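Local coordinates for protein enterotoxin SEN variant (Staphylococcus aureus, PDB 6KRY) that probably acts as a superantigen, a secreted toxin that, as in related enterotoxins, stimulates T cells by linking MHC class II molecules to T-cell receptors, at residues V125-I130 against N159-Y164; K152-L157 against F188-Y193. All blocks are in the same frame, centred on the assembly; numbering follows the deposited sequence.

In the fold
Both contacts lie in the beta-grasp domain of the toxin, where helix 146-161 packs against a five-stranded mixed sheet. Their centres are about 10 Å apart. Contact 1 joins the end of the helix to the end of strand 114-127, beside the edge strand 130-139; contact 2 joins an earlier part of the same helix to strand 188-191 and the loop after it, at the opposite edge of the sheet. Along the chain the segments alternate: 125-130, 152-157, 159-164, 188-193. The two contacts also touch directly, Tyr164 OH of contact 1 lying 2.7 Å from Leu192 O of contact 2, a probable hydrogen bond. One helix thus packs across the sheet, from near edge strand 130-139 to edge strand 188-191.

Contact 1: residues V125-I130 against N159-Y164; sequences VFKDGI and NLYKIY
Tyr161, in the last turn of helix 146-161, reaches across to Val125 and Lys127 near the end of strand 114-127. Its CB points at the strand but meets a neighbour from its own segment first, Ile163 CD1, at 3.9 Å. With CG anti to the carbonyl carbon (chi1 -64°), the ring extends away from the helix toward the sheet. On one flank, CD2 comes within 3.9 Å of Leu157 CD2, a leucine one helical turn earlier, and CE2 continues along that flank to Val125 CG1, 4.1 Å away. On the other flank, CE1 meets Lys127 CD at 4.3 Å, so the aliphatic part of the lysine rather than its amino group makes the approach. CZ lies 4.1 Å from Val125 CG1, and OH, at the tip, comes nearest to that methyl, at 3.7 Å. Both strand side chains approach the ring obliquely. The pairing belongs to the beta-grasp fold, in which the long helix lies against a mixed sheet; here the tyrosine of its final turn reaches the strand just before a tight hairpin turn. A type I' turn from Lys127 to Ile130 reverses the chain into strand 130-139. It is closed by two backbone hydrogen bonds between Lys127 and Ile130, N to O at 3.0 Å each way, and Asp128 and Gly129 at its corner both have positive phi. Val125 has CG1 anti to its backbone N (chi1 -180°), which puts this methyl against the phenol, while its side chain also touches Phe135 on the neighbouring strand. Leu224 of strand 218-225 and Gln132 of strand 130-139 add further contacts to Tyr161. Lys162, just beyond the tyrosine, takes a positive phi of 56° and leads the chain out of the helix.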
ATOM      1  N   VAL A 125       5.296 -17.979   2.982  1.00 14.07           N
ATOM      2  CA  VAL A 125       5.358 -17.926   1.541  1.00 15.00           C
ATOM      3  C   VAL A 125       5.376 -19.367   1.002  1.00 14.53           C
ATOM      4  O   VAL A 125       6.189 -20.218   1.447  1.00 15.65           O
ATOM      5  CB  VAL A 125       6.585 -17.128   1.059  1.00 15.56           C
ATOM      6  CG1 VAL A 125       6.641 -17.069  -0.456  1.00 16.05           C
ATOM      7  CG2 VAL A 125       6.623 -15.716   1.606  1.00 16.31           C
ATOM      8  N   PHE A 126       4.519 -19.616   0.009  1.00 14.72           N
ATOM      9  CA  PHE A 126       4.423 -20.868  -0.702  1.00 16.03           C
ATOM     10  C   PHE A 126       4.683 -20.614  -2.195  1.00 17.59           C
ATOM     11  O   PHE A 126       4.220 -19.621  -2.752  1.00 17.08           O
ATOM     12  CB  PHE A 126       3.055 -21.501  -0.499  1.00 19.09           C
ATOM     13  CG  PHE A 126       2.754 -21.804   0.949  1.00 23.51           C
ATOM     14  CD1 PHE A 126       2.145 -20.859   1.761  1.00 25.38           C
ATOM     15  CD2 PHE A 126       3.124 -23.021   1.504  1.00 26.78           C
ATOM     16  CE1 PHE A 126       1.892 -21.136   3.099  1.00 28.07           C
ATOM     17  CE2 PHE A 126       2.843 -23.307   2.834  1.00 28.87           C
ATOM     18  CZ  PHE A 126       2.226 -22.364   3.626  1.00 27.75           C
ATOM     19  N   LYS A 127       5.477 -21.491  -2.806  1.00 15.79           N
ATOM     20  CA  LYS A 127       5.760 -21.400  -4.223  1.00 20.08           C
ATOM     21  C   LYS A 127       5.470 -22.766  -4.852  1.00 21.68           C
ATOM     22  O   LYS A 127       6.117 -23.755  -4.463  1.00 21.66           O
ATOM     23  CB  LYS A 127       7.209 -20.981  -4.452  1.00 22.16           C
ATOM     24  CG  LYS A 127       7.564 -20.811  -5.922  1.00 26.77           C
ATOM     25  CD  LYS A 127       8.881 -20.092  -6.104  1.00 32.86           C
ATOM     26  CE  LYS A 127      10.073 -21.016  -5.966  1.00 37.15           C
ATOM     27  NZ  LYS A 127      11.194 -20.523  -6.796  1.00 41.97           N
ATOM     28  N   ASP A 128       4.490 -22.806  -5.767  1.00 22.11           N
ATOM     29  CA  ASP A 128       3.840 -24.048  -6.269  1.00 27.34           C
ATOM     30  C   ASP A 128       3.555 -25.056  -5.144  1.00 28.96           C
ATOM     31  O   ASP A 128       3.847 -26.260  -5.265  1.00 30.53           O
ATOM     32  CB  ASP A 128       4.684 -24.670  -7.370  1.00 28.92           C
ATOM     33  CG  ASP A 128       4.731 -23.753  -8.563  1.00 33.85           C
ATOM     34  OD1 ASP A 128       3.639 -23.350  -9.030  1.00 37.51           O
ATOM     35  OD2 ASP A 128       5.841 -23.438  -8.988  1.00 37.01           O
ATOM     36  N   GLY A 129       2.963 -24.545  -4.067  1.00 25.91           N
ATOM     37  CA  GLY A 129       2.496 -25.318  -2.938  1.00 28.71           C
ATOM     38  C   GLY A 129       3.595 -25.715  -1.969  1.00 26.31           C
ATOM     39  O   GLY A 129       3.287 -26.273  -0.963  1.00 33.01           O
ATOM     40  N   ILE A 130       4.862 -25.464  -2.279  1.00 25.07           N
ATOM     41  CA  ILE A 130       5.981 -25.794  -1.378  1.00 25.11           C
ATOM     42  C   ILE A 130       6.336 -24.576  -0.486  1.00 22.59           C
ATOM     43  O   ILE A 130       6.722 -23.491  -0.973  1.00 18.05           O
ATOM     44  CB  ILE A 130       7.208 -26.246  -2.178  1.00 25.26           C
ATOM     45  CG1 ILE A 130       6.988 -27.555  -2.946  1.00 30.16           C
ATOM     46  CG2 ILE A 130       8.436 -26.323  -1.278  1.00 25.87           C
ATOM     47  CD1 ILE A 130       8.168 -27.889  -3.859  1.00 31.36           C
ATOM     48  N   ASN A 159      11.992  -8.041  -4.072  1.00 15.39           N
ATOM     49  CA  ASN A 159      13.419  -8.225  -3.844  1.00 17.44           C
ATOM     50  C   ASN A 159      13.773  -9.719  -3.996  1.00 18.08           C
ATOM     51  O   ASN A 159      14.756 -10.041  -4.665  1.00 19.53           O
ATOM     52  CB  ASN A 159      13.868  -7.667  -2.498  1.00 19.81           C
ATOM     53  CG  ASN A 159      15.340  -7.936  -2.259  1.00 21.38           C
ATOM     54  OD1 ASN A 159      15.672  -8.935  -1.646  1.00 21.65           O
ATOM     55  ND2 ASN A 159      16.216  -7.112  -2.807  1.00 23.50           N
ATOM     56  N   LEU A 160      12.970 -10.623  -3.415  1.00 16.58           N
ATOM     57  CA  LEU A 160      13.307 -12.062  -3.332  1.00 18.55           C
ATOM     58  C   LEU A 160      12.899 -12.823  -4.599  1.00 17.65           C
ATOM     59  O   LEU A 160      13.597 -13.780  -4.957  1.00 18.78           O
ATOM     60  CB  LEU A 160      12.622 -12.698  -2.115  1.00 19.23           C
ATOM     61  CG  LEU A 160      13.002 -12.131  -0.740  1.00 21.19           C
ATOM     62  CD1 LEU A 160      12.123 -12.706   0.349  1.00 22.11           C
ATOM     63  CD2 LEU A 160      14.468 -12.368  -0.418  1.00 23.46           C
ATOM     64  N   TYR A 161      11.778 -12.453  -5.235  1.00 14.32           N
ATOM     65  CA  TYR A 161      11.189 -13.271  -6.294  1.00 16.31           C
ATOM     66  C   TYR A 161      11.005 -12.542  -7.638  1.00 15.59           C
ATOM     67  O   TYR A 161      10.510 -13.152  -8.573  1.00 16.70           O
ATOM     68  CB  TYR A 161       9.829 -13.800  -5.849  1.00 16.45           C
ATOM     69  CG  TYR A 161       9.942 -14.720  -4.666  1.00 16.98           C
ATOM     70  CD1 TYR A 161      10.396 -16.024  -4.804  1.00 18.21           C
ATOM     71  CD2 TYR A 161       9.600 -14.288  -3.407  1.00 18.53           C
ATOM     72  CE1 TYR A 161      10.517 -16.869  -3.706  1.00 18.90           C
ATOM     73  CE2 TYR A 161       9.688 -15.120  -2.298  1.00 19.41           C
ATOM     74  CZ  TYR A 161      10.168 -16.405  -2.446  1.00 19.19           C
ATOM     75  OH  TYR A 161      10.277 -17.195  -1.343  1.00 23.17           O
ATOM     76  N   LYS A 162      11.325 -11.248  -7.723  1.00 16.88           N
ATOM     77  CA  LYS A 162      11.229 -10.496  -8.987  1.00 16.96           C
ATOM     78  C   LYS A 162       9.814 -10.593  -9.568  1.00 16.74           C
ATOM     79  O   LYS A 162       9.613 -10.798 -10.792  1.00 15.18           O
ATOM     80  CB  LYS A 162      12.279 -11.003  -9.986  1.00 20.73           C
ATOM     81  CG  LYS A 162      13.639 -11.239  -9.377  1.00 25.98           C
ATOM     82  CD  LYS A 162      14.499 -10.043  -9.374  1.00 30.96           C
ATOM     83  CE  LYS A 162      15.184  -9.869 -10.713  1.00 37.60           C
ATOM     84  NZ  LYS A 162      16.333  -8.940 -10.610  1.00 42.56           N
ATOM     85  N   ILE A 163       8.822 -10.419  -8.688  1.00 13.48           N
ATOM     86  CA  ILE A 163       7.432 -10.495  -9.039  1.00 14.55           C
ATOM     87  C   ILE A 163       7.138  -9.696 -10.305  1.00 13.03           C
ATOM     88  O   ILE A 163       6.462 -10.202 -11.188  1.00 12.60           O
ATOM     89  CB  ILE A 163       6.578  -9.944  -7.875  1.00 18.21           C
ATOM     90  CG1 ILE A 163       6.689 -10.828  -6.644  1.00 22.34           C
ATOM     91  CG2 ILE A 163       5.129  -9.757  -8.294  1.00 22.57           C
ATOM     92  CD1 ILE A 163       6.407 -12.253  -6.915  1.00 21.86           C
ATOM     93  N   TYR A 164       7.551  -8.424 -10.346  1.00 11.22           N
ATOM     94  CA  TYR A 164       7.050  -7.509 -11.399  1.00 13.19           C
ATOM     95  C   TYR A 164       8.054  -7.274 -12.539  1.00 13.77           C
ATOM     96  O   TYR A 164       7.706  -6.622 -13.519  1.00 13.57           O
ATOM     97  CB  TYR A 164       6.622  -6.165 -10.790  1.00 13.88           C
ATOM     98  CG  TYR A 164       5.405  -6.298  -9.922  1.00 13.33           C
ATOM     99  CD1 TYR A 164       4.234  -6.845 -10.414  1.00 15.55           C
ATOM    100  CD2 TYR A 164       5.429  -5.936  -8.588  1.00 15.60           C
ATOM    101  CE1 TYR A 164       3.125  -7.023  -9.594  1.00 15.15           C
ATOM    102  CE2 TYR A 164       4.312  -6.057  -7.768  1.00 14.27           C
ATOM    103  CZ  TYR A 164       3.156  -6.598  -8.273  1.00 14.70           C
ATOM    104  OH  TYR A 164       2.050  -6.753  -7.473  1.00 15.93           O
TER

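Contact 2: residues K152-L157 against F188-Y193; sequences KVRFKL and FYYDLY
In the beta-grasp domain, helix 146-161 faces the edge strand 188-191, and Arg154 reaches across to Tyr190 and Leu192. Its side chain is extended from CG to NE and runs alongside Leu192, which points the other way. Leu192 CD2 sits over one face of the guanidinium, toward the margin of the group, 3.7 Å from Arg154 NE. Farther out, Arg154 NH2 reaches Tyr190 CB at 3.6 Å; the two side chains stand roughly perpendicular, with the guanidinium and ring planes 50° apart. NH2 also donates to a water at 2.8 Å, which in turn donates to Asp191 O at 2.7 Å and so couples helix to strand. One turn along the helix, Leu157 CD1 packs on Leu192 CD1 at 4.2 Å. At the end of the strand, Asp191 OD1 accepts from Tyr193 N (2.9 Å) in an Asx turn. Arg154 NE forms a salt bridge with Asp150 on the same helix, and NH1 is hydrogen-bonded to Tyr164 OH. Gripped by a carboxylate, a phenol and a bridging water, the buried guanidinium is held in a fixed orientation, and the nearby Asp150 probably offsets its charge beside the leucine.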
ATOM      1  N   LYS A 152       4.748  -3.366   2.364  1.00  9.80           N
ATOM      2  CA  LYS A 152       5.943  -3.929   2.987  1.00 10.89           C
ATOM      3  C   LYS A 152       6.203  -5.374   2.521  1.00 11.00           C
ATOM      4  O   LYS A 152       7.346  -5.741   2.169  1.00 11.72           O
ATOM      5  CB  LYS A 152       5.803  -3.846   4.503  1.00 11.47           C
ATOM      6  CG  LYS A 152       6.014  -2.451   5.046  1.00 11.64           C
ATOM      7  CD  LYS A 152       5.851  -2.357   6.531  1.00 11.50           C
ATOM      8  CE  LYS A 152       6.329  -1.001   7.006  1.00 13.68           C
ATOM      9  NZ  LYS A 152       5.895  -0.686   8.393  1.00 14.44           N
ATOM     10  N   VAL A 153       5.146  -6.175   2.404  1.00 11.13           N
ATOM     11  CA  VAL A 153       5.276  -7.528   1.828  1.00 10.79           C
ATOM     12  C   VAL A 153       5.710  -7.480   0.347  1.00 10.26           C
ATOM     13  O   VAL A 153       6.644  -8.209  -0.055  1.00 10.39           O
ATOM     14  CB  VAL A 153       3.964  -8.313   1.974  1.00 11.61           C
ATOM     15  CG1 VAL A 153       3.995  -9.658   1.277  1.00 11.81           C
ATOM     16  CG2 VAL A 153       3.681  -8.554   3.434  1.00 12.10           C
ATOM     17  N   ARG A 154       5.021  -6.681  -0.471  1.00  9.58           N
ATOM     18  CA  ARG A 154       5.284  -6.651  -1.882  1.00 11.32           C
ATOM     19  C   ARG A 154       6.730  -6.208  -2.149  1.00 12.64           C
ATOM     20  O   ARG A 154       7.397  -6.777  -3.051  1.00 11.41           O
ATOM     21  CB  ARG A 154       4.257  -5.795  -2.606  1.00 11.32           C
ATOM     22  CG  ARG A 154       2.901  -6.462  -2.717  1.00 11.35           C
ATOM     23  CD  ARG A 154       1.969  -5.703  -3.637  1.00 12.62           C
ATOM     24  NE  ARG A 154       0.582  -6.091  -3.402  1.00 13.60           N
ATOM     25  CZ  ARG A 154      -0.378  -6.038  -4.292  1.00 13.17           C
ATOM     26  NH1 ARG A 154      -0.097  -5.933  -5.583  1.00 12.61           N
ATOM     27  NH2 ARG A 154      -1.628  -6.090  -3.868  1.00 13.80           N
ATOM     28  N   PHE A 155       7.232  -5.248  -1.359  1.00 12.66           N
ATOM     29  CA  PHE A 155       8.590  -4.788  -1.509  1.00 14.76           C
ATOM     30  C   PHE A 155       9.562  -5.976  -1.321  1.00 13.45           C
ATOM     31  O   PHE A 155      10.510  -6.180  -2.079  1.00 11.67           O
ATOM     32  CB  PHE A 155       8.835  -3.672  -0.495  1.00 18.05           C
ATOM     33  CG  PHE A 155      10.137  -2.974  -0.732  1.00 23.41           C
ATOM     34  CD1 PHE A 155      10.227  -1.994  -1.700  1.00 24.03           C
ATOM     35  CD2 PHE A 155      11.289  -3.383  -0.058  1.00 27.28           C
ATOM     36  CE1 PHE A 155      11.451  -1.394  -1.961  1.00 28.64           C
ATOM     37  CE2 PHE A 155      12.509  -2.755  -0.285  1.00 28.40           C
ATOM     38  CZ  PHE A 155      12.587  -1.780  -1.258  1.00 29.67           C
ATOM     39  N   LYS A 156       9.313  -6.770  -0.286  1.00 12.16           N
ATOM     40  CA  LYS A 156      10.162  -7.932   0.008  1.00 14.59           C
ATOM     41  C   LYS A 156       9.999  -9.014  -1.065  1.00 13.28           C
ATOM     42  O   LYS A 156      10.982  -9.628  -1.539  1.00 13.68           O
ATOM     43  CB  LYS A 156       9.803  -8.461   1.384  1.00 19.27           C
ATOM     44  CG  LYS A 156      10.484  -7.741   2.526  1.00 25.92           C
ATOM     45  CD  LYS A 156      11.332  -8.704   3.347  1.00 32.00           C
ATOM     46  CE  LYS A 156      12.175  -9.604   2.462  1.00 34.89           C
ATOM     47  NZ  LYS A 156      13.473  -9.932   3.101  1.00 35.03           N
ATOM     48  N   LEU A 157       8.780  -9.217  -1.542  1.00 12.23           N
ATOM     49  CA  LEU A 157       8.596 -10.198  -2.605  1.00 12.57           C
ATOM     50  C   LEU A 157       9.303  -9.745  -3.887  1.00 12.87           C
ATOM     51  O   LEU A 157       9.784 -10.612  -4.687  1.00 13.41           O
ATOM     52  CB  LEU A 157       7.116 -10.446  -2.901  1.00 12.86           C
ATOM     53  CG  LEU A 157       6.287 -11.086  -1.808  1.00 13.61           C
ATOM     54  CD1 LEU A 157       4.823 -11.164  -2.227  1.00 14.71           C
ATOM     55  CD2 LEU A 157       6.799 -12.460  -1.420  1.00 13.46           C
ATOM     56  N   PHE A 188      -9.184 -12.224   3.520  1.00 22.36           N
ATOM     57  CA  PHE A 188      -9.341 -11.646   2.191  1.00 21.90           C
ATOM     58  C   PHE A 188      -7.975 -11.628   1.520  1.00 20.16           C
ATOM     59  O   PHE A 188      -6.945 -11.751   2.200  1.00 17.73           O
ATOM     60  CB  PHE A 188      -9.910 -10.229   2.262  1.00 22.03           C
ATOM     61  CG  PHE A 188      -9.094  -9.271   3.094  1.00 21.49           C
ATOM     62  CD1 PHE A 188      -9.217  -9.252   4.466  1.00 22.00           C
ATOM     63  CD2 PHE A 188      -8.182  -8.405   2.499  1.00 24.64           C
ATOM     64  CE1 PHE A 188      -8.476  -8.367   5.236  1.00 23.84           C
ATOM     65  CE2 PHE A 188      -7.444  -7.521   3.266  1.00 21.28           C
ATOM     66  CZ  PHE A 188      -7.604  -7.488   4.627  1.00 22.92           C
ATOM     67  N   TYR A 189      -7.986 -11.492   0.192  1.00 20.18           N
ATOM     68  CA  TYR A 189      -6.779 -11.539  -0.545  1.00 19.72           C
ATOM     69  C   TYR A 189      -6.771 -10.458  -1.630  1.00 17.42           C
ATOM     70  O   TYR A 189      -7.812  -9.927  -1.983  1.00 15.80           O
ATOM     71  CB  TYR A 189      -6.569 -12.939  -1.119  1.00 23.31           C
ATOM     72  CG  TYR A 189      -7.368 -13.287  -2.354  1.00 27.04           C
ATOM     73  CD1 TYR A 189      -8.594 -13.932  -2.261  1.00 32.53           C
ATOM     74  CD2 TYR A 189      -6.876 -13.018  -3.623  1.00 28.65           C
ATOM     75  CE1 TYR A 189      -9.314 -14.281  -3.398  1.00 34.32           C
ATOM     76  CE2 TYR A 189      -7.582 -13.352  -4.763  1.00 30.51           C
ATOM     77  CZ  TYR A 189      -8.794 -14.010  -4.651  1.00 35.68           C
ATOM     78  OH  TYR A 189      -9.471 -14.363  -5.784  1.00 42.42           O
ATOM     79  N   TYR A 190      -5.555 -10.126  -2.081  1.00 13.69           N
ATOM     80  CA  TYR A 190      -5.327  -9.385  -3.297  1.00 13.98           C
ATOM     81  C   TYR A 190      -4.561 -10.271  -4.286  1.00 13.59           C
ATOM     82  O   TYR A 190      -3.698 -11.072  -3.890  1.00 13.86           O
ATOM     83  CB  TYR A 190      -4.512  -8.122  -3.034  1.00 14.54           C
ATOM     84  CG  TYR A 190      -5.156  -7.089  -2.144  1.00 15.59           C
ATOM     85  CD1 TYR A 190      -6.491  -6.737  -2.291  1.00 17.88           C
ATOM     86  CD2 TYR A 190      -4.410  -6.399  -1.209  1.00 15.83           C
ATOM     87  CE1 TYR A 190      -7.091  -5.795  -1.472  1.00 18.44           C
ATOM     88  CE2 TYR A 190      -4.981  -5.434  -0.401  1.00 16.73           C
ATOM     89  CZ  TYR A 190      -6.327  -5.116  -0.542  1.00 19.41           C
ATOM     90  OH  TYR A 190      -6.912  -4.155   0.231  1.00 19.24           O
ATOM     91  N   ASP A 191      -4.883 -10.112  -5.567  1.00 12.78           N
ATOM     92  CA  ASP A 191      -4.178 -10.738  -6.626  1.00 12.91           C
ATOM     93  C   ASP A 191      -3.041  -9.800  -7.026  1.00 12.34           C
ATOM     94  O   ASP A 191      -3.290  -8.669  -7.446  1.00 13.34           O
ATOM     95  CB  ASP A 191      -5.159 -11.014  -7.763  1.00 12.93           C
ATOM     96  CG  ASP A 191      -4.592 -11.546  -9.065  1.00 15.00           C
ATOM     97  OD1 ASP A 191      -3.332 -11.590  -9.223  1.00 14.91           O
ATOM     98  OD2 ASP A 191      -5.440 -11.916  -9.955  1.00 15.24           O
ATOM     99  N   LEU A 192      -1.808 -10.292  -6.934  1.00 12.26           N
ATOM    100  CA  LEU A 192      -0.605  -9.533  -7.211  1.00 12.65           C
ATOM    101  C   LEU A 192      -0.552  -8.997  -8.642  1.00 11.94           C
ATOM    102  O   LEU A 192       0.096  -7.970  -8.863  1.00 10.40           O
ATOM    103  CB  LEU A 192       0.639 -10.389  -6.931  1.00 14.73           C
ATOM    104  CG  LEU A 192       0.871 -10.787  -5.472  1.00 15.95           C
ATOM    105  CD1 LEU A 192       2.064 -11.718  -5.376  1.00 17.48           C
ATOM    106  CD2 LEU A 192       1.059  -9.563  -4.584  1.00 17.35           C
ATOM    107  N   TYR A 193      -1.176  -9.691  -9.604  1.00 11.21           N
ATOM    108  CA  TYR A 193      -1.070  -9.311 -11.001  1.00 12.06           C
ATOM    109  C   TYR A 193      -2.363  -8.667 -11.484  1.00 14.41           C
ATOM    110  O   TYR A 193      -2.537  -8.493 -12.675  1.00 15.32           O
ATOM    111  CB  TYR A 193      -0.650 -10.537 -11.810  1.00 11.97           C
ATOM    112  CG  TYR A 193       0.758 -10.961 -11.487  1.00 11.98           C
ATOM    113  CD1 TYR A 193       1.831 -10.137 -11.757  1.00 11.51           C
ATOM    114  CD2 TYR A 193       1.017 -12.177 -10.883  1.00 12.37           C
ATOM    115  CE1 TYR A 193       3.133 -10.522 -11.457  1.00 12.08           C
ATOM    116  CE2 TYR A 193       2.309 -12.564 -10.549  1.00 12.60           C
ATOM    117  CZ  TYR A 193       3.369 -11.739 -10.846  1.00 11.79           C
ATOM    118  OH  TYR A 193       4.612 -12.161 -10.529  1.00 12.27           O
TER
HETATM  119  O   HOH W   1      -3.028  -6.198  -6.332  1.00 14.96           O